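PDB 4AWD: beta-porphyranase from Bacteroides plebeius, which hydrolyses the beta-1,4 linkages between D-galactose and L-galactose-6-sulfate in porphyran, the sulfated polysaccharide of red seaweed, releasing mostly a disaccharide. Local coordinates for residues His132-Thr138 and Thr242-Val248; Arg225-Tyr231 and Tyr261-Lys266. All blocks are in the same frame, centred on the assembly; numbering follows the deposited sequence.

Contact 1: residues His132-Thr138 and Thr242-Val248; sequences HYGYYET and TYGCWWV
His-132 and Tyr-133 both turn a ring edge onto the same face of the Trp-247 indole. CD2 of His-132 stands 3.5 Å from Trp-247 CZ2, over the six-membered ring, in an offset edge-to-face pair. The CD1 side of Tyr-133 meets the pyrrole end instead, 3.8 Å from Trp-247 NE1, with the two planes at 90°. The Tyr-133 ring also passes over a face of the imidazole, whose NE2 is bonded to the carbonyl of Phe-276, and this closes a three-ring cluster.

At Gly-134 the strand begins, at backbone angles that call for glycine. Its N donates to Trp-247 O at 3.0 Å; the return bond, from Trp-247 N to Gly-134 O, is more bent, at 132°. From here to Thr-138 the two segments form an antiparallel ladder in the beta-sandwich (jelly-roll) fold of GH16 enzymes. Residues 134-138 are also flanked by strand 308-321, and residues 242-248 by strand 252-257.

Tyr-135 reaches over the neighbouring strand, with CG anti to the backbone N (chi1 -169°). One ring face lies over Cys-245 O, while CD2 abuts Trp-246 CB. Its hydroxyl donates to Glu-137 OE2 at 2.6 Å, arriving from above the carboxylate plane. Tyr-136, on the opposite face of the sheet with Cys-245 and Trp-247, exchanges backbone bonds with Cys-245, and its OH reaches back to His-132 O at 2.5 Å, tying the loop to the strand. Glu-137 lies over Gly-244, its OE2 3.2 Å from Thr-242 CG2; its other oxygen, OE1, bonds to His-35. Thr-138 completes the ladder through paired backbone bonds with Tyr-243, while its OG1 turns to the carbonyl of Trp-313.

Contact 2: residues Arg225-Tyr231 and Tyr261-Lys266; sequences RSDVVSY and YMYTIK
Ser-226 and Thr-264 form an antiparallel hydrogen-bonded pair, with Ser-226 N donating almost straight (173°) to Thr-264 O and Thr-264 N answering to Ser-226 O. Farther along the backbone, Met-262 O takes two donors, Val-229 N at 2.8 Å and Ser-230 N at 3.1 Å, the latter on a lone pair in the carbonyl plane. Between these points Asp-227 and Val-228 bow outward as a loop along the strand.

Side-chain polar bonds bridge the bow. The Tyr-261 hydroxyl donates to Asp-227 O at 2.6 Å and accepts from Thr-264 OG1 in its own segment. A water, 2.8 Å from Ser-226 OG, accepts from Lys-266 N and extends the junction past this pair.

Aromatic contacts gather round Tyr-263. Its CG sits between the backbone N and the carbonyl carbon, which stands the ring up against the first segment. Arg-225 runs extended over one face: CD is 3.6 Å from the ring centroid in a CH-pi contact, and the guanidinium continues nearly parallel to the ring, 9° apart, with CZ 3.3 Å above the phenol OH. Tyr-231 turns the edge bearing CD1 toward Tyr-263 in an offset edge-to-face pair, the planes at 88°. The Tyr-263 hydroxyl is bonded to the carbonyl of Met-203.

Van der Waals contacts are fewer. Val-229 CG2 lies at the edge of the Tyr-261 ring, 3.6 Å from CD1, and the bent Met-262 chain brings CE over the plane of the Ser-230 carbonyl, 3.3 Å from its O.

With little regular strand pairing, the chain 225-231 is held by N-H groups given to Thr-264 O and Met-262 O, and by its own carbonyls at 226 and 227 taken by Thr-264 N and Tyr-261 OH; the guanidinium of Arg-225 lies flat over the Tyr-263 OH, a stacking that probably limits its rotation.

In the fold
Contacts 1 and 2 are joined through strand 252-257, which pairs with strand 241-249 of contact 1 on one side and with strand 260-265 of contact 2 on the other; Phe-255, for example, touches both Cys-245 and Ile-265. The contacts do not touch, their centres lying 14 Å apart and their nearest atoms about 7 Å. Both approach the catalytic residues inferred by similarity: Trp-247 comes within about 9 Å of the nucleophile Glu-176, side chain to side chain, and Tyr-243 and Arg-225 within about 9 and 8 Å of the proton donor Glu-181. Met-203 touches Tyr-243 and Met-262, linking the two regions. The calcium ion lies about 9 Å from the Thr-138 side chain.

Contact 1: residues His132-Thr138 and Thr242-Val248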
# COMPACT_ATOMS: atom_id res chain seq x y z
N HIS A 132 7.66 0.86 -12.13
CA HIS A 132 6.83 1.74 -12.95
C HIS A 132 5.70 0.96 -13.61
O HIS A 132 5.14 0.05 -12.98
CB HIS A 132 7.67 2.51 -14.00
CG HIS A 132 7.19 3.91 -14.24
ND1 HIS A 132 7.97 4.87 -14.84
CD2 HIS A 132 6.03 4.53 -13.91
CE1 HIS A 132 7.30 6.01 -14.90
NE2 HIS A 132 6.12 5.83 -14.34
N TYR A 133 5.37 1.29 -14.86
CA TYR A 133 4.24 0.66 -15.57
C TYR A 133 4.44 -0.84 -15.59
O TYR A 133 5.57 -1.34 -15.78
CB TYR A 133 4.06 1.20 -17.00
CG TYR A 133 4.15 2.70 -17.10
CD1 TYR A 133 3.46 3.52 -16.21
CD2 TYR A 133 4.95 3.32 -18.06
CE1 TYR A 133 3.54 4.89 -16.29
CE2 TYR A 133 5.03 4.71 -18.15
CZ TYR A 133 4.32 5.48 -17.25
OH TYR A 133 4.39 6.84 -17.29
N GLY A 134 3.35 -1.55 -15.34
CA GLY A 134 3.42 -2.96 -15.06
C GLY A 134 2.27 -3.39 -14.17
O GLY A 134 1.27 -2.67 -14.05
N TYR A 135 2.42 -4.56 -13.57
CA TYR A 135 1.37 -5.17 -12.78
C TYR A 135 1.90 -5.57 -11.40
O TYR A 135 3.01 -6.11 -11.26
CB TYR A 135 0.79 -6.39 -13.51
CG TYR A 135 -0.48 -6.94 -12.91
CD1 TYR A 135 -0.44 -7.90 -11.90
CD2 TYR A 135 -1.72 -6.50 -13.35
CE1 TYR A 135 -1.62 -8.41 -11.32
CE2 TYR A 135 -2.91 -7.01 -12.80
CZ TYR A 135 -2.85 -7.96 -11.78
OH TYR A 135 -4.00 -8.46 -11.22
N TYR A 136 1.11 -5.29 -10.38
CA TYR A 136 1.53 -5.46 -9.00
C TYR A 136 0.38 -6.08 -8.23
O TYR A 136 -0.77 -5.67 -8.40
CB TYR A 136 1.89 -4.09 -8.42
CG TYR A 136 3.01 -3.43 -9.19
CD1 TYR A 136 4.36 -3.65 -8.85
CD2 TYR A 136 2.74 -2.60 -10.27
CE1 TYR A 136 5.38 -3.08 -9.56
CE2 TYR A 136 3.77 -2.01 -10.99
CZ TYR A 136 5.08 -2.25 -10.63
OH TYR A 136 6.08 -1.66 -11.37
N GLU A 137 0.68 -7.05 -7.39
CA GLU A 137 -0.38 -7.83 -6.76
C GLU A 137 0.12 -8.49 -5.49
O GLU A 137 1.28 -8.89 -5.41
CB GLU A 137 -0.89 -8.90 -7.73
CG GLU A 137 -2.17 -9.60 -7.28
CD GLU A 137 -2.98 -10.15 -8.43
OE1 GLU A 137 -2.65 -11.24 -8.94
OE2 GLU A 137 -3.95 -9.47 -8.82
N THR A 138 -0.78 -8.64 -4.52
CA THR A 138 -0.48 -9.41 -3.33
C THR A 138 -1.66 -10.30 -2.96
O THR A 138 -2.82 -9.98 -3.28
CB THR A 138 -0.09 -8.49 -2.13
OG1 THR A 138 0.37 -9.30 -1.05
CG2 THR A 138 -1.27 -7.66 -1.64
N THR A 242 -6.66 -11.73 -3.37
CA THR A 242 -5.70 -11.20 -4.30
C THR A 242 -6.09 -9.73 -4.57
O THR A 242 -7.25 -9.44 -4.86
CB THR A 242 -5.69 -12.14 -5.55
OG1 THR A 242 -4.61 -13.08 -5.42
CG2 THR A 242 -5.57 -11.42 -6.83
N TYR A 243 -5.13 -8.83 -4.41
CA TYR A 243 -5.37 -7.40 -4.64
C TYR A 243 -4.29 -6.87 -5.58
O TYR A 243 -3.10 -6.86 -5.24
CB TYR A 243 -5.37 -6.60 -3.33
CG TYR A 243 -6.36 -7.09 -2.31
CD1 TYR A 243 -7.68 -6.62 -2.31
CD2 TYR A 243 -5.99 -8.02 -1.32
CE1 TYR A 243 -8.60 -7.06 -1.37
CE2 TYR A 243 -6.91 -8.48 -0.38
CZ TYR A 243 -8.22 -7.98 -0.41
OH TYR A 243 -9.14 -8.42 0.51
N GLY A 244 -4.71 -6.45 -6.76
CA GLY A 244 -3.77 -6.17 -7.83
C GLY A 244 -4.06 -4.93 -8.63
O GLY A 244 -5.20 -4.46 -8.75
N CYS A 245 -2.99 -4.38 -9.16
CA CYS A 245 -3.07 -3.21 -9.98
C CYS A 245 -2.34 -3.46 -11.29
O CYS A 245 -1.21 -3.97 -11.29
CB CYS A 245 -2.40 -2.06 -9.27
SG CYS A 245 -2.50 -0.60 -10.22
N TRP A 246 -2.98 -3.08 -12.40
CA TRP A 246 -2.27 -2.91 -13.65
C TRP A 246 -2.01 -1.42 -13.82
O TRP A 246 -2.91 -0.66 -14.19
CB TRP A 246 -3.06 -3.46 -14.84
CG TRP A 246 -2.31 -3.37 -16.15
CD1 TRP A 246 -1.13 -2.72 -16.39
CD2 TRP A 246 -2.72 -3.93 -17.41
NE1 TRP A 246 -0.77 -2.85 -17.71
CE2 TRP A 246 -1.73 -3.59 -18.36
CE3 TRP A 246 -3.82 -4.69 -17.82
CZ2 TRP A 246 -1.81 -3.98 -19.70
CZ3 TRP A 246 -3.89 -5.09 -19.16
CH2 TRP A 246 -2.89 -4.73 -20.08
N TRP A 247 -0.80 -1.00 -13.54
CA TRP A 247 -0.43 0.39 -13.72
C TRP A 247 -0.09 0.54 -15.21
O TRP A 247 1.02 0.24 -15.63
CB TRP A 247 0.71 0.76 -12.78
CG TRP A 247 1.15 2.20 -12.81
CD1 TRP A 247 0.60 3.23 -13.52
CD2 TRP A 247 2.24 2.77 -12.06
NE1 TRP A 247 1.28 4.39 -13.28
CE2 TRP A 247 2.30 4.14 -12.39
CE3 TRP A 247 3.18 2.24 -11.16
CZ2 TRP A 247 3.24 5.00 -11.84
CZ3 TRP A 247 4.13 3.10 -10.61
CH2 TRP A 247 4.15 4.46 -10.95
N VAL A 248 -1.08 0.95 -16.00
CA VAL A 248 -1.00 0.84 -17.46
C VAL A 248 -0.09 1.89 -18.08
O VAL A 248 0.74 1.56 -18.94
CB VAL A 248 -2.38 0.95 -18.14
CG1 VAL A 248 -2.24 0.87 -19.68
CG2 VAL A 248 -3.32 -0.12 -17.60

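Contact 2: residues Arg225-Tyr231 and Tyr261-Lys266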
# COMPACT_ATOMS: atom_id res chain seq x y z
N ARG A 225 -13.50 7.16 -9.57
CA ARG A 225 -13.38 5.87 -10.22
C ARG A 225 -14.18 5.91 -11.51
O ARG A 225 -15.24 6.53 -11.58
CB ARG A 225 -13.86 4.76 -9.29
CG ARG A 225 -13.00 4.61 -8.04
CD ARG A 225 -13.59 3.63 -7.03
NE ARG A 225 -12.85 3.62 -5.76
CZ ARG A 225 -13.24 2.95 -4.67
NH1 ARG A 225 -14.35 2.22 -4.69
NH2 ARG A 225 -12.52 3.02 -3.55
N SER A 226 -13.66 5.27 -12.55
CA SER A 226 -14.36 5.18 -13.82
C SER A 226 -14.44 3.73 -14.31
O SER A 226 -13.66 2.87 -13.87
CB SER A 226 -13.73 6.09 -14.87
OG SER A 226 -12.38 5.77 -15.12
N ASP A 227 -15.39 3.50 -15.22
CA ASP A 227 -15.57 2.21 -15.91
C ASP A 227 -15.67 1.09 -14.89
O ASP A 227 -14.90 0.12 -14.91
CB ASP A 227 -14.42 1.97 -16.90
CG ASP A 227 -14.39 2.98 -18.04
OD1 ASP A 227 -15.46 3.51 -18.42
OD2 ASP A 227 -13.29 3.25 -18.58
N VAL A 228 -16.63 1.25 -13.99
CA VAL A 228 -16.73 0.46 -12.78
C VAL A 228 -17.48 -0.84 -13.03
O VAL A 228 -18.54 -0.85 -13.65
CB VAL A 228 -17.45 1.25 -11.66
CG1 VAL A 228 -17.56 0.41 -10.37
CG2 VAL A 228 -16.73 2.56 -11.39
N VAL A 229 -16.92 -1.93 -12.53
CA VAL A 229 -17.61 -3.20 -12.52
C VAL A 229 -18.11 -3.44 -11.10
O VAL A 229 -19.32 -3.66 -10.91
CB VAL A 229 -16.72 -4.35 -13.09
CG1 VAL A 229 -17.28 -5.75 -12.74
CG2 VAL A 229 -16.60 -4.20 -14.59
N SER A 230 -17.21 -3.38 -10.12
CA SER A 230 -17.57 -3.61 -8.73
C SER A 230 -16.60 -3.00 -7.71
O SER A 230 -15.42 -2.85 -7.98
CB SER A 230 -17.72 -5.12 -8.48
OG SER A 230 -18.13 -5.37 -7.15
N TYR A 231 -17.14 -2.64 -6.55
CA TYR A 231 -16.36 -2.30 -5.35
C TYR A 231 -16.44 -3.45 -4.34
O TYR A 231 -15.81 -3.38 -3.27
CB TYR A 231 -16.93 -1.05 -4.67
CG TYR A 231 -17.07 0.19 -5.53
CD1 TYR A 231 -16.24 0.40 -6.63
CD2 TYR A 231 -18.02 1.17 -5.22
CE1 TYR A 231 -16.37 1.56 -7.42
CE2 TYR A 231 -18.16 2.32 -5.99
CZ TYR A 231 -17.33 2.51 -7.09
OH TYR A 231 -17.44 3.64 -7.86
N TYR A 261 -11.29 -7.85 -12.99
CA TYR A 261 -11.30 -6.39 -13.10
C TYR A 261 -12.38 -5.76 -12.21
O TYR A 261 -13.53 -6.19 -12.24
CB TYR A 261 -11.49 -5.97 -14.55
CG TYR A 261 -11.72 -4.48 -14.75
CD1 TYR A 261 -12.99 -3.94 -14.64
CD2 TYR A 261 -10.66 -3.62 -15.09
CE1 TYR A 261 -13.22 -2.59 -14.85
CE2 TYR A 261 -10.88 -2.28 -15.29
CZ TYR A 261 -12.16 -1.77 -15.17
OH TYR A 261 -12.41 -0.44 -15.36
N MET A 262 -12.00 -4.75 -11.44
CA MET A 262 -12.94 -4.05 -10.57
C MET A 262 -13.33 -2.66 -11.08
O MET A 262 -14.52 -2.38 -11.22
CB MET A 262 -12.41 -3.99 -9.14
CG MET A 262 -12.15 -5.37 -8.56
SD MET A 262 -13.69 -6.23 -8.18
CE MET A 262 -14.09 -5.52 -6.58
N TYR A 263 -12.34 -1.82 -11.37
CA TYR A 263 -12.56 -0.48 -11.91
C TYR A 263 -11.23 0.19 -12.24
O TYR A 263 -10.15 -0.33 -11.92
CB TYR A 263 -13.38 0.41 -10.95
CG TYR A 263 -12.77 0.49 -9.56
CD1 TYR A 263 -11.72 1.37 -9.29
CD2 TYR A 263 -13.24 -0.32 -8.52
CE1 TYR A 263 -11.15 1.45 -8.03
CE2 TYR A 263 -12.67 -0.25 -7.26
CZ TYR A 263 -11.62 0.64 -7.02
OH TYR A 263 -11.05 0.71 -5.78
N THR A 264 -11.32 1.35 -12.88
CA THR A 264 -10.18 2.15 -13.29
C THR A 264 -10.13 3.45 -12.49
O THR A 264 -11.17 4.00 -12.10
CB THR A 264 -10.31 2.51 -14.77
OG1 THR A 264 -10.36 1.31 -15.54
CG2 THR A 264 -9.15 3.35 -15.24
N ILE A 265 -8.92 3.94 -12.25
CA ILE A 265 -8.77 5.32 -11.84
C ILE A 265 -7.82 6.02 -12.78
O ILE A 265 -6.68 5.58 -12.97
CB ILE A 265 -8.31 5.48 -10.37
CG1 ILE A 265 -9.29 4.81 -9.40
CG2 ILE A 265 -8.14 6.96 -10.03
CD1 ILE A 265 -8.88 4.87 -7.94
N LYS A 266 -8.28 7.11 -13.39
CA LYS A 266 -7.40 8.02 -14.10
C LYS A 266 -6.94 9.06 -13.09
O LYS A 266 -7.76 9.88 -12.67
CB LYS A 266 -8.12 8.68 -15.28
CG LYS A 266 -8.96 7.74 -16.17
CD LYS A 266 -8.13 6.88 -17.11
CE LYS A 266 -7.94 7.54 -18.48
NZ LYS A 266 -6.86 6.85 -19.29
O HOH W 1 -11.05 7.49 -13.38